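Local coordinates for protein sorbitol dehydrogenase (Gluconobacter oxydans, PDB 5ITG) that probably oxidises D-sorbitol to L-sorbose with NADP as hydride acceptor, as a Rossmann-fold polyol dehydrogenase of the mannitol dehydrogenase family, at residues A[75-84]-A[95-104]; A[187-195]-A[287-295]. All blocks are in the same frame, centred on the assembly; numbering follows the deposited sequence.

Overall arrangement
Contact 1 is largely buried and lies within the Rossmann domain, its centre about 22 Å from the centre of the chain; contact 2, its centre about 9 Å from that point, is partly exposed and brings a loop of the Rossmann domain against helix 288-312 of the C-terminal domain. The two centres are 28 Å apart and the nearest atoms about 12 Å. Residues 75-84 and 95-104 bury 875 Å² through antiparallel backbone bonds, an aromatic stack and an arginine on a carbonyl. Residues 187-195 and 287-295 bury 365 Å², joined by polar side chains and water. The first packs a helix end and hairpin within one domain; the second joins two, probably at the active-site cleft.

Contact 1: residues A[75-84]-A[95-104]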
# COMPACT_ATOMS: atom_id res chain seq x y z
N PHE A 75 -0.37 3.63 24.24
CA PHE A 75 0.76 2.79 23.84
C PHE A 75 1.69 2.58 25.03
O PHE A 75 1.99 1.45 25.41
CB PHE A 75 1.54 3.45 22.69
CG PHE A 75 1.11 3.00 21.32
CD1 PHE A 75 1.49 1.74 20.84
CD2 PHE A 75 0.33 3.82 20.51
CE1 PHE A 75 1.09 1.31 19.57
CE2 PHE A 75 -0.08 3.40 19.24
CZ PHE A 75 0.30 2.14 18.77
N LYS A 76 2.13 3.68 25.63
CA LYS A 76 3.02 3.61 26.79
C LYS A 76 2.38 2.79 27.91
O LYS A 76 3.06 2.06 28.62
CB LYS A 76 3.34 5.02 27.29
CG LYS A 76 4.10 5.88 26.28
CD LYS A 76 5.51 5.36 26.03
CE LYS A 76 6.39 5.48 27.27
NZ LYS A 76 7.80 5.06 27.02
N ALA A 77 1.06 2.90 28.06
CA ALA A 77 0.34 2.17 29.10
C ALA A 77 0.47 0.66 28.94
O ALA A 77 0.50 -0.08 29.93
CB ALA A 77 -1.14 2.57 29.09
N GLN A 78 0.56 0.19 27.70
CA GLN A 78 0.69 -1.24 27.45
C GLN A 78 2.13 -1.62 27.10
O GLN A 78 2.37 -2.65 26.48
CB GLN A 78 -0.23 -1.67 26.31
CG GLN A 78 -1.71 -1.59 26.65
CD GLN A 78 -2.60 -1.98 25.49
OE1 GLN A 78 -3.82 -1.97 25.60
NE2 GLN A 78 -1.99 -2.33 24.36
N ASP A 79 3.07 -0.77 27.53
CA ASP A 79 4.49 -1.00 27.26
C ASP A 79 4.73 -1.11 25.76
O ASP A 79 5.62 -1.84 25.31
CB ASP A 79 4.98 -2.27 27.97
CG ASP A 79 5.07 -2.10 29.48
OD1 ASP A 79 5.82 -1.22 29.93
OD2 ASP A 79 4.38 -2.85 30.21
N CYS A 80 3.92 -0.38 25.00
CA CYS A 80 3.97 -0.35 23.54
C CYS A 80 3.61 -1.67 22.88
O CYS A 80 3.76 -1.83 21.67
CB CYS A 80 5.35 0.13 23.07
SG CYS A 80 5.62 1.90 23.32
N LEU A 81 3.13 -2.62 23.69
CA LEU A 81 2.72 -3.93 23.19
C LEU A 81 1.30 -3.83 22.64
O LEU A 81 0.48 -3.08 23.16
CB LEU A 81 2.73 -4.97 24.32
CG LEU A 81 4.03 -5.35 25.01
CD1 LEU A 81 3.70 -6.05 26.33
CD2 LEU A 81 4.87 -6.26 24.12
N TYR A 82 1.01 -4.59 21.59
CA TYR A 82 -0.33 -4.60 21.00
C TYR A 82 -0.59 -5.95 20.36
O TYR A 82 0.35 -6.71 20.08
CB TYR A 82 -0.48 -3.49 19.95
CG TYR A 82 0.48 -3.58 18.80
CD1 TYR A 82 1.77 -3.06 18.89
CD2 TYR A 82 0.11 -4.22 17.61
CE1 TYR A 82 2.67 -3.16 17.83
CE2 TYR A 82 1.00 -4.33 16.55
CZ TYR A 82 2.28 -3.79 16.67
OH TYR A 82 3.17 -3.90 15.62
N SER A 83 -1.85 -6.28 20.13
CA SER A 83 -2.18 -7.56 19.53
C SER A 83 -2.50 -7.44 18.05
O SER A 83 -3.13 -6.49 17.60
CB SER A 83 -3.36 -8.21 20.24
OG SER A 83 -4.56 -7.49 20.02
N LEU A 84 -2.04 -8.43 17.29
CA LEU A 84 -2.28 -8.46 15.87
C LEU A 84 -2.96 -9.76 15.51
O LEU A 84 -2.39 -10.83 15.69
CB LEU A 84 -0.96 -8.35 15.09
CG LEU A 84 -1.08 -8.58 13.58
CD1 LEU A 84 -2.07 -7.59 12.97
CD2 LEU A 84 0.29 -8.44 12.92
N VAL A 95 -3.81 -14.95 16.70
CA VAL A 95 -3.49 -13.68 17.33
C VAL A 95 -2.17 -13.74 18.09
O VAL A 95 -1.82 -14.76 18.68
CB VAL A 95 -4.62 -13.21 18.28
CG1 VAL A 95 -4.80 -14.19 19.42
CG2 VAL A 95 -4.31 -11.82 18.81
N ARG A 96 -1.43 -12.63 18.05
CA ARG A 96 -0.14 -12.56 18.72
C ARG A 96 0.10 -11.17 19.30
O ARG A 96 -0.46 -10.18 18.82
CB ARG A 96 0.98 -12.89 17.73
CG ARG A 96 1.09 -11.92 16.56
CD ARG A 96 2.10 -12.41 15.54
NE ARG A 96 3.39 -12.66 16.16
CZ ARG A 96 4.36 -13.40 15.62
NH1 ARG A 96 4.17 -13.97 14.44
NH2 ARG A 96 5.51 -13.56 16.26
N VAL A 97 0.91 -11.11 20.35
CA VAL A 97 1.24 -9.85 20.99
C VAL A 97 2.60 -9.45 20.43
O VAL A 97 3.59 -10.17 20.59
CB VAL A 97 1.32 -10.00 22.53
CG1 VAL A 97 1.71 -8.68 23.17
CG2 VAL A 97 -0.03 -10.46 23.06
N MSE A 98 2.64 -8.31 19.76
CA MSE A 98 3.84 -7.79 19.12
C MSE A 98 4.72 -6.98 20.07
O MSE A 98 4.23 -6.10 20.78
CB MSE A 98 3.42 -6.90 17.95
CG MSE A 98 2.50 -7.58 16.95
SE MSE A 98 3.52 -8.57 15.65
CE MSE A 98 4.21 -7.05 14.68
N GLY A 99 6.02 -7.24 20.05
CA GLY A 99 6.93 -6.51 20.93
C GLY A 99 8.01 -5.67 20.26
O GLY A 99 8.78 -5.00 20.95
N ALA A 100 8.07 -5.68 18.93
CA ALA A 100 9.09 -4.92 18.20
C ALA A 100 9.14 -3.41 18.46
O ALA A 100 10.21 -2.81 18.43
CB ALA A 100 8.95 -5.18 16.70
N LEU A 101 7.98 -2.80 18.70
CA LEU A 101 7.89 -1.37 18.96
C LEU A 101 8.18 -1.14 20.44
O LEU A 101 7.33 -1.40 21.28
CB LEU A 101 6.49 -0.86 18.62
CG LEU A 101 6.19 0.63 18.71
CD1 LEU A 101 7.07 1.41 17.74
CD2 LEU A 101 4.72 0.86 18.39
N ARG A 102 9.39 -0.65 20.75
CA ARG A 102 9.78 -0.46 22.14
C ARG A 102 9.55 0.92 22.75
O ARG A 102 9.68 1.09 23.96
CB ARG A 102 11.25 -0.86 22.31
CG ARG A 102 11.50 -2.37 22.22
CD ARG A 102 10.81 -3.13 23.35
NE ARG A 102 9.42 -3.48 23.04
CZ ARG A 102 8.38 -3.22 23.83
NH1 ARG A 102 8.56 -2.60 24.99
NH2 ARG A 102 7.16 -3.60 23.47
N ASP A 103 9.21 1.90 21.93
CA ASP A 103 8.94 3.23 22.45
C ASP A 103 8.10 3.98 21.44
O ASP A 103 8.20 3.75 20.23
CB ASP A 103 10.23 4.00 22.71
CG ASP A 103 10.09 5.02 23.83
OD1 ASP A 103 8.95 5.46 24.11
OD2 ASP A 103 11.12 5.39 24.44
N TYR A 104 7.25 4.88 21.94
CA TYR A 104 6.39 5.69 21.09
C TYR A 104 6.53 7.13 21.56
O TYR A 104 6.11 7.48 22.67
CB TYR A 104 4.94 5.22 21.21
CG TYR A 104 3.98 5.91 20.27
CD1 TYR A 104 3.64 7.26 20.44
CD2 TYR A 104 3.40 5.21 19.21
CE1 TYR A 104 2.75 7.89 19.57
CE2 TYR A 104 2.51 5.84 18.34
CZ TYR A 104 2.19 7.17 18.52
OH TYR A 104 1.31 7.79 17.65
O HOH W 1 5.35 -3.61 20.54
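Arg-102 reaches across to Asp-79, the C-prime residue of the Schellman motif that ends helix 66-77, beside the antiparallel hairpin of strands 82-87 and 93-106 in the Rossmann domain. Its CB points away from residues 75-84, but bends at chi2 (-64°) and chi3 (87°) fold the chain back. NE then donates to Gly-99 O at 2.7 Å in the guanidinium plane, fixing the rotation of the group. At the tip, NH1 and NH2 meet Asp-79 O end-on, NH2 at 3.0 Å; Leu-81 CD2 also touches NH2. With an alanine here, Asp-79 O loses NH1 and NH2, and the turn is likely to be less firmly tied to the strand. Cys-80 lays SG against the backbone of Asp-103 and Tyr-104. The rings of Phe-75 and Tyr-104 form an offset stack, centroids 4.7 Å apart and planes at 14°, while Lys-76 NZ makes a salt bridge to Asp-103 OD1 from above the carboxylate plane. Along the hairpin, Leu-84 and Arg-96 form a hydrogen-bonded pair. Met-98, a selenomethionine, sets CB over one face of the Tyr-82 ring, 3.8 Å from its centroid, and CE lies 3.4 Å from Tyr-82 OH, which bonds Arg-38 O.

Contact 2: residues A[187-195]-A[287-295]; sequences SCDNLRHNG and VTDWEYVKI
His-193 lies with one ring face under the carboxylate of Glu-291, whose OE1 stands 3.4 Å above the ring plane and over its centre. The two planes are inclined at 49°, so one oxygen, not the whole carboxylate, rests on the imidazole. At the ring edge NE2 donates to Thr-288 OG1, 3.1 Å away and almost straight at 176°; this hydroxyl also pairs with Asp-286. Val-287 CG1 touches CD2, so Val-287, Thr-288 and Glu-291 all meet this one ring. Glu-291 reaches across because its chain is extended beyond CG, with chi2 at -164°. Its OE2 takes the backbone N-H of His-193 on the syn lone pair at 2.7 Å. Since His-193 is the N-cap residue of helix 194-209, the bond holds the amide N-H just ahead of that helix, and water 3 links the same OE2 to Asn-194 N. Water 2 joins OE1 to Arg-192 NE, and Arg-192 NH2 makes a weak bond to Tyr-292 OH. Lys-294 NZ lies 2.8 Å from Asn-190 OD1 and bonds Val-228 O; its sequence setting matches the catalytic lysine of mannitol dehydrogenases, so the active site is probably here. Between the Rossmann and C-terminal domains, one carboxylate takes a backbone N-H on OE2 and a water on each oxygen, making the link polar and directional.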
# COMPACT_ATOMS: atom_id res chain seq x y z
N SER A 187 11.17 4.17 3.00
CA SER A 187 9.75 4.44 2.89
C SER A 187 8.98 3.12 2.81
O SER A 187 9.37 2.20 2.09
CB SER A 187 9.47 5.26 1.64
OG SER A 187 8.07 5.40 1.43
N CYS A 188 7.90 3.01 3.58
CA CYS A 188 7.06 1.82 3.53
C CYS A 188 5.65 2.20 3.12
O CYS A 188 4.68 1.48 3.38
CB CYS A 188 7.06 1.08 4.87
SG CYS A 188 8.60 0.16 5.14
N ASP A 189 5.53 3.36 2.47
CA ASP A 189 4.25 3.83 1.96
C ASP A 189 4.02 3.13 0.62
O ASP A 189 4.98 2.85 -0.10
CB ASP A 189 4.28 5.34 1.74
CG ASP A 189 3.97 6.11 3.01
OD1 ASP A 189 2.84 5.97 3.52
OD2 ASP A 189 4.85 6.86 3.50
N ASN A 190 2.76 2.86 0.29
CA ASN A 190 2.41 2.18 -0.95
C ASN A 190 2.36 3.12 -2.16
O ASN A 190 1.29 3.52 -2.62
CB ASN A 190 1.06 1.47 -0.79
CG ASN A 190 0.63 0.74 -2.05
OD1 ASN A 190 1.38 -0.08 -2.60
ND2 ASN A 190 -0.57 1.03 -2.53
N LEU A 191 3.54 3.45 -2.68
CA LEU A 191 3.66 4.33 -3.83
C LEU A 191 4.65 3.71 -4.80
O LEU A 191 5.55 2.98 -4.39
CB LEU A 191 4.19 5.70 -3.39
CG LEU A 191 3.45 6.40 -2.25
CD1 LEU A 191 4.22 7.64 -1.82
CD2 LEU A 191 2.05 6.77 -2.72
N ARG A 192 4.50 4.00 -6.08
CA ARG A 192 5.42 3.45 -7.06
C ARG A 192 6.77 4.14 -6.85
O ARG A 192 6.86 5.37 -6.76
CB ARG A 192 4.87 3.68 -8.47
CG ARG A 192 3.56 2.92 -8.67
CD ARG A 192 2.85 3.34 -9.93
NE ARG A 192 3.58 2.94 -11.13
CZ ARG A 192 3.27 3.35 -12.35
NH1 ARG A 192 2.25 4.18 -12.53
NH2 ARG A 192 3.98 2.94 -13.40
N HIS A 193 7.82 3.33 -6.75
CA HIS A 193 9.17 3.81 -6.49
C HIS A 193 9.14 4.76 -5.29
O HIS A 193 9.56 5.92 -5.37
CB HIS A 193 9.75 4.50 -7.73
CG HIS A 193 9.94 3.57 -8.88
ND1 HIS A 193 9.29 3.74 -10.09
CD2 HIS A 193 10.67 2.43 -9.01
CE1 HIS A 193 9.62 2.75 -10.91
NE2 HIS A 193 10.45 1.94 -10.27
N ASN A 194 8.66 4.25 -4.16
CA ASN A 194 8.55 5.05 -2.95
C ASN A 194 9.88 5.62 -2.47
O ASN A 194 9.92 6.69 -1.87
CB ASN A 194 7.86 4.25 -1.82
CG ASN A 194 8.53 2.90 -1.55
OD1 ASN A 194 9.55 2.55 -2.14
ND2 ASN A 194 7.94 2.14 -0.63
N GLY A 195 10.97 4.92 -2.76
CA GLY A 195 12.28 5.40 -2.36
C GLY A 195 12.67 6.64 -3.13
O GLY A 195 13.28 7.58 -2.58
N VAL A 287 13.17 -2.94 -7.82
CA VAL A 287 11.79 -3.24 -7.47
C VAL A 287 10.80 -3.19 -8.65
O VAL A 287 9.69 -3.73 -8.56
CB VAL A 287 11.27 -2.25 -6.38
CG1 VAL A 287 10.95 -0.90 -7.02
CG2 VAL A 287 10.06 -2.81 -5.67
N THR A 288 11.21 -2.57 -9.74
CA THR A 288 10.33 -2.37 -10.88
C THR A 288 9.52 -3.57 -11.38
O THR A 288 8.30 -3.47 -11.52
CB THR A 288 11.10 -1.74 -12.05
OG1 THR A 288 11.79 -0.57 -11.58
CG2 THR A 288 10.15 -1.33 -13.17
N ASP A 289 10.17 -4.70 -11.63
CA ASP A 289 9.44 -5.87 -12.11
C ASP A 289 8.34 -6.30 -11.13
O ASP A 289 7.22 -6.59 -11.55
CB ASP A 289 10.40 -7.02 -12.40
CG ASP A 289 11.30 -6.73 -13.59
OD1 ASP A 289 11.02 -5.77 -14.34
OD2 ASP A 289 12.29 -7.47 -13.78
N TRP A 290 8.64 -6.33 -9.83
CA TRP A 290 7.63 -6.73 -8.86
C TRP A 290 6.46 -5.74 -8.78
O TRP A 290 5.31 -6.15 -8.59
CB TRP A 290 8.26 -6.93 -7.47
CG TRP A 290 8.54 -8.37 -7.17
CD1 TRP A 290 9.76 -8.96 -7.00
CD2 TRP A 290 7.56 -9.40 -6.99
NE1 TRP A 290 9.60 -10.30 -6.72
CE2 TRP A 290 8.26 -10.60 -6.71
CE3 TRP A 290 6.16 -9.44 -7.04
CZ2 TRP A 290 7.61 -11.81 -6.48
CZ3 TRP A 290 5.51 -10.66 -6.81
CH2 TRP A 290 6.24 -11.82 -6.53
N GLU A 291 6.74 -4.45 -8.93
CA GLU A 291 5.67 -3.45 -8.90
C GLU A 291 4.68 -3.71 -10.03
O GLU A 291 3.46 -3.57 -9.84
CB GLU A 291 6.23 -2.02 -9.08
CG GLU A 291 7.09 -1.51 -7.94
CD GLU A 291 7.29 0.01 -7.99
OE1 GLU A 291 7.50 0.55 -9.09
OE2 GLU A 291 7.23 0.66 -6.92
N TYR A 292 5.19 -4.08 -11.20
CA TYR A 292 4.32 -4.34 -12.33
C TYR A 292 3.54 -5.64 -12.22
O TYR A 292 2.46 -5.75 -12.79
CB TYR A 292 5.09 -4.26 -13.65
CG TYR A 292 5.28 -2.80 -14.05
CD1 TYR A 292 4.18 -1.96 -14.18
CD2 TYR A 292 6.56 -2.25 -14.19
CE1 TYR A 292 4.33 -0.60 -14.44
CE2 TYR A 292 6.72 -0.87 -14.45
CZ TYR A 292 5.59 -0.06 -14.56
OH TYR A 292 5.73 1.30 -14.77
N VAL A 293 4.06 -6.62 -11.48
CA VAL A 293 3.32 -7.86 -11.28
C VAL A 293 2.08 -7.48 -10.46
O VAL A 293 0.95 -7.88 -10.77
CB VAL A 293 4.12 -8.90 -10.47
CG1 VAL A 293 3.19 -10.06 -10.06
CG2 VAL A 293 5.28 -9.43 -11.31
N LYS A 294 2.29 -6.70 -9.41
CA LYS A 294 1.19 -6.27 -8.55
C LYS A 294 0.19 -5.42 -9.32
O LYS A 294 -1.03 -5.62 -9.24
CB LYS A 294 1.73 -5.48 -7.36
CG LYS A 294 0.70 -5.18 -6.30
CD LYS A 294 1.32 -4.36 -5.18
CE LYS A 294 0.26 -3.76 -4.29
NZ LYS A 294 0.85 -2.72 -3.40
N ILE A 295 0.71 -4.47 -10.09
CA ILE A 295 -0.15 -3.59 -10.88
C ILE A 295 -0.96 -4.33 -11.95
O ILE A 295 -2.18 -4.17 -12.06
CB ILE A 295 0.70 -2.49 -11.58
CG1 ILE A 295 1.23 -1.50 -10.55
CG2 ILE A 295 -0.12 -1.77 -12.65
CD1 ILE A 295 2.25 -0.54 -11.11
O HOH W 2 6.26 1.57 -11.48
O HOH W 3 8.78 1.37 -4.70